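T CELL surface glycoprotein CD4 (Rattus norvegicus, PDB 1CID) probably acts as a T-cell co-receptor that recognises class II MHC molecules through its NH2-terminal domains, domains 3 and 4 being those nearer the membrane. Local coordinates at residues P124-M129 with L163-E168. Sequence-based numbering, arbitrary orientation.
Sequences PTSPKM and LSEGEE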
ATOM      1  N   PRO A 124       2.937   5.887  -4.739  1.00 34.04           N
ATOM      2  CA  PRO A 124       2.254   6.391  -5.938  1.00 37.07           C
ATOM      3  C   PRO A 124       0.925   7.146  -5.874  1.00 39.47           C
ATOM      4  O   PRO A 124      -0.247   6.642  -5.961  1.00 40.50           O
ATOM      5  CB  PRO A 124       2.049   5.153  -6.843  1.00 36.65           C
ATOM      6  CG  PRO A 124       2.253   3.936  -6.000  1.00 34.60           C
ATOM      7  CD  PRO A 124       3.048   4.407  -4.779  1.00 34.90           C
ATOM      8  N   THR A 125       1.183   8.470  -5.801  1.00 40.80           N
ATOM      9  CA  THR A 125       0.023   9.392  -5.741  1.00 42.12           C
ATOM     10  C   THR A 125      -0.120  10.271  -6.974  1.00 43.49           C
ATOM     11  O   THR A 125       0.951  10.772  -7.377  1.00 43.36           O
ATOM     12  CB  THR A 125       0.064  10.265  -4.409  1.00 40.84           C
ATOM     13  OG1 THR A 125       1.370  10.842  -4.129  1.00 40.23           O
ATOM     14  CG2 THR A 125      -0.519   9.419  -3.281  1.00 39.96           C
ATOM     15  N   SER A 126      -1.345  10.443  -7.431  1.00 45.18           N
ATOM     16  CA  SER A 126      -1.665  11.383  -8.521  1.00 49.51           C
ATOM     17  C   SER A 126      -1.372  12.802  -8.031  1.00 51.23           C
ATOM     18  O   SER A 126      -1.424  12.969  -6.812  1.00 51.46           O
ATOM     19  CB  SER A 126      -3.150  11.475  -8.806  1.00 51.51           C
ATOM     20  OG  SER A 126      -3.974  10.427  -9.209  1.00 56.39           O
ATOM     21  N   PRO A 127      -1.207  13.810  -8.846  1.00 54.18           N
ATOM     22  CA  PRO A 127      -1.015  15.230  -8.475  1.00 54.48           C
ATOM     23  C   PRO A 127      -2.335  16.017  -8.348  1.00 53.61           C
ATOM     24  O   PRO A 127      -2.392  17.246  -8.165  1.00 52.38           O
ATOM     25  CB  PRO A 127      -0.078  15.726  -9.579  1.00 55.65           C
ATOM     26  CG  PRO A 127      -0.800  15.102 -10.796  1.00 56.88           C
ATOM     27  CD  PRO A 127      -1.145  13.673 -10.323  1.00 55.84           C
ATOM     28  N   LYS A 128      -3.452  15.346  -8.493  1.00 54.15           N
ATOM     29  CA  LYS A 128      -4.830  15.784  -8.236  1.00 56.16           C
ATOM     30  C   LYS A 128      -5.212  14.940  -6.970  1.00 55.73           C
ATOM     31  O   LYS A 128      -6.203  14.177  -6.808  1.00 56.74           O
ATOM     32  CB  LYS A 128      -5.797  15.550  -9.373  1.00 57.99           C
ATOM     33  CG  LYS A 128      -5.727  14.080  -9.810  1.00 59.54           C
ATOM     34  CD  LYS A 128      -6.926  13.723 -10.670  1.00 62.48           C
ATOM     35  CE  LYS A 128      -6.409  12.832 -11.813  1.00 66.47           C
ATOM     36  NZ  LYS A 128      -5.480  13.642 -12.686  1.00 69.15           N
ATOM     37  N   MET A 129      -4.288  14.993  -6.006  1.00 53.44           N
ATOM     38  CA  MET A 129      -4.283  14.312  -4.696  1.00 51.07           C
ATOM     39  C   MET A 129      -3.751  15.329  -3.644  1.00 48.30           C
ATOM     40  O   MET A 129      -2.648  15.883  -3.905  1.00 51.01           O
ATOM     41  CB  MET A 129      -3.496  12.995  -4.567  1.00 52.52           C
ATOM     42  CG  MET A 129      -4.425  11.810  -4.705  1.00 54.23           C
ATOM     43  SD  MET A 129      -3.586  10.189  -4.931  1.00 57.33           S
ATOM     44  CE  MET A 129      -5.052   9.299  -5.554  1.00 54.76           C
ATOM     45  N   LEU A 163      -6.429  11.587   2.668  1.00 22.61           N
ATOM     46  CA  LEU A 163      -5.827  11.546   1.315  1.00 23.10           C
ATOM     47  C   LEU A 163      -7.069  11.497   0.369  1.00 25.01           C
ATOM     48  O   LEU A 163      -7.898  10.557   0.462  1.00 25.50           O
ATOM     49  CB  LEU A 163      -4.936  10.420   0.936  1.00 22.73           C
ATOM     50  CG  LEU A 163      -3.963  10.038  -0.137  1.00 20.88           C
ATOM     51  CD1 LEU A 163      -4.616   9.176  -1.170  1.00 19.17           C
ATOM     52  CD2 LEU A 163      -3.373  11.229  -0.890  1.00 22.00           C
ATOM     53  N   SER A 164      -7.054  12.532  -0.430  1.00 24.60           N
ATOM     54  CA  SER A 164      -8.175  12.609  -1.360  1.00 30.36           C
ATOM     55  C   SER A 164      -7.642  12.953  -2.736  1.00 34.47           C
ATOM     56  O   SER A 164      -6.649  13.675  -2.853  1.00 34.87           O
ATOM     57  CB  SER A 164      -9.139  13.675  -0.869  1.00 31.69           C
ATOM     58  OG  SER A 164      -8.594  14.984  -0.980  1.00 33.36           O
ATOM     59  N   GLU A 165      -8.335  12.391  -3.708  1.00 40.11           N
ATOM     60  CA  GLU A 165      -8.204  12.627  -5.164  1.00 45.78           C
ATOM     61  C   GLU A 165      -9.668  12.954  -5.612  1.00 47.90           C
ATOM     62  O   GLU A 165     -10.631  12.207  -5.331  1.00 47.14           O
ATOM     63  CB  GLU A 165      -7.543  11.639  -6.036  1.00 49.79           C
ATOM     64  CG  GLU A 165      -7.851  11.737  -7.550  1.00 55.92           C
ATOM     65  CD  GLU A 165      -8.611  10.441  -7.764  1.00 61.94           C
ATOM     66  OE1 GLU A 165      -9.748  10.472  -7.237  1.00 65.07           O
ATOM     67  OE2 GLU A 165      -8.174   9.434  -8.306  1.00 65.32           O
ATOM     68  N   GLY A 166      -9.709  14.176  -6.157  1.00 48.77           N
ATOM     69  CA  GLY A 166     -10.999  14.749  -6.542  1.00 52.70           C
ATOM     70  C   GLY A 166     -11.876  14.864  -5.292  1.00 54.84           C
ATOM     71  O   GLY A 166     -11.397  15.472  -4.302  1.00 56.78           O
ATOM     72  N   GLU A 167     -13.096  14.355  -5.364  1.00 56.38           N
ATOM     73  CA  GLU A 167     -13.990  14.403  -4.188  1.00 58.31           C
ATOM     74  C   GLU A 167     -13.903  13.026  -3.506  1.00 56.70           C
ATOM     75  O   GLU A 167     -14.641  12.693  -2.560  1.00 56.50           O
ATOM     76  CB  GLU A 167     -15.460  14.688  -4.397  1.00 63.76           C
ATOM     77  CG  GLU A 167     -16.361  14.535  -5.593  1.00 69.58           C
ATOM     78  CD  GLU A 167     -16.108  15.348  -6.849  1.00 72.77           C
ATOM     79  OE1 GLU A 167     -15.120  15.154  -7.589  1.00 73.87           O
ATOM     80  OE2 GLU A 167     -16.981  16.240  -7.087  1.00 72.81           O
ATOM     81  N   GLU A 168     -12.954  12.272  -4.071  1.00 54.45           N
ATOM     82  CA  GLU A 168     -12.679  10.899  -3.608  1.00 50.20           C
ATOM     83  C   GLU A 168     -11.507  10.870  -2.612  1.00 44.18           C
ATOM     84  O   GLU A 168     -10.336  11.251  -2.646  1.00 41.30           O
ATOM     85  CB  GLU A 168     -12.598   9.980  -4.789  1.00 54.73           C
ATOM     86  CG  GLU A 168     -13.087   8.524  -4.660  1.00 61.76           C
ATOM     87  CD  GLU A 168     -12.160   7.683  -5.567  1.00 67.29           C
ATOM     88  OE1 GLU A 168     -12.213   8.060  -6.777  1.00 69.20           O
ATOM     89  OE2 GLU A 168     -11.476   6.802  -4.912  1.00 67.38           O
TER
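Met-129 lays its side chain across Glu-165 where the loop after strand 116-122 passes strand 158-165, a worked example of loop and strand meeting through side chains in an immunoglobulin-like domain. Met-129 CA and Glu-165 CA lie 4.3 Å apart. The methionine crosses the glutamate at a slant, with Met-129 CG 3.4 Å from Glu-165 CB. The extended chain beyond CG (chi3 -163°) puts the terminal CE of Met-129 against that same CB, while the CG and SD flank meets the leucine methyls of Leu-163. Met-129 SD lies 4.0 Å from Leu-163 CD1, and the other leucine methyl, CD2, meets Met-129 CG and, earlier in the loop, Thr-125 CG2. Tyr-6 of strand 4-8 touches both Met-129 and Leu-163, and Leu-163 also touches Met-107 of strand 97-110, consistent with a position near the junction of the two domains.

On the solvent side Lys-128 and Glu-165 run alongside one another, pointing the same way, with Lys-128 CD 3.8 Å from Glu-165 CG. Their aliphatic parts meet, but the charged ends do not: Lys-128 NZ stays 6.6 Å from Glu-165 OE2. The glutamate chain bends at chi2 (-113°), and its carboxylate forms a salt bridge with Lys-170 on the adjoining strand 168-176, past the type II' turn from Glu-165 to Glu-168.

No hydrogen bond joins 124-129 to 163-168. Two CA-H...O contacts run between the backbones instead, from Glu-165 CA to Lys-128 O and from Met-129 CA to Ser-164 O; regular backbone pairing takes over at Ser-164 with Arg-130. The chemistry is therefore mainly apolar and van der Waals here, with the glutamate lending its methylenes to the loop and its charge to the neighbouring strand.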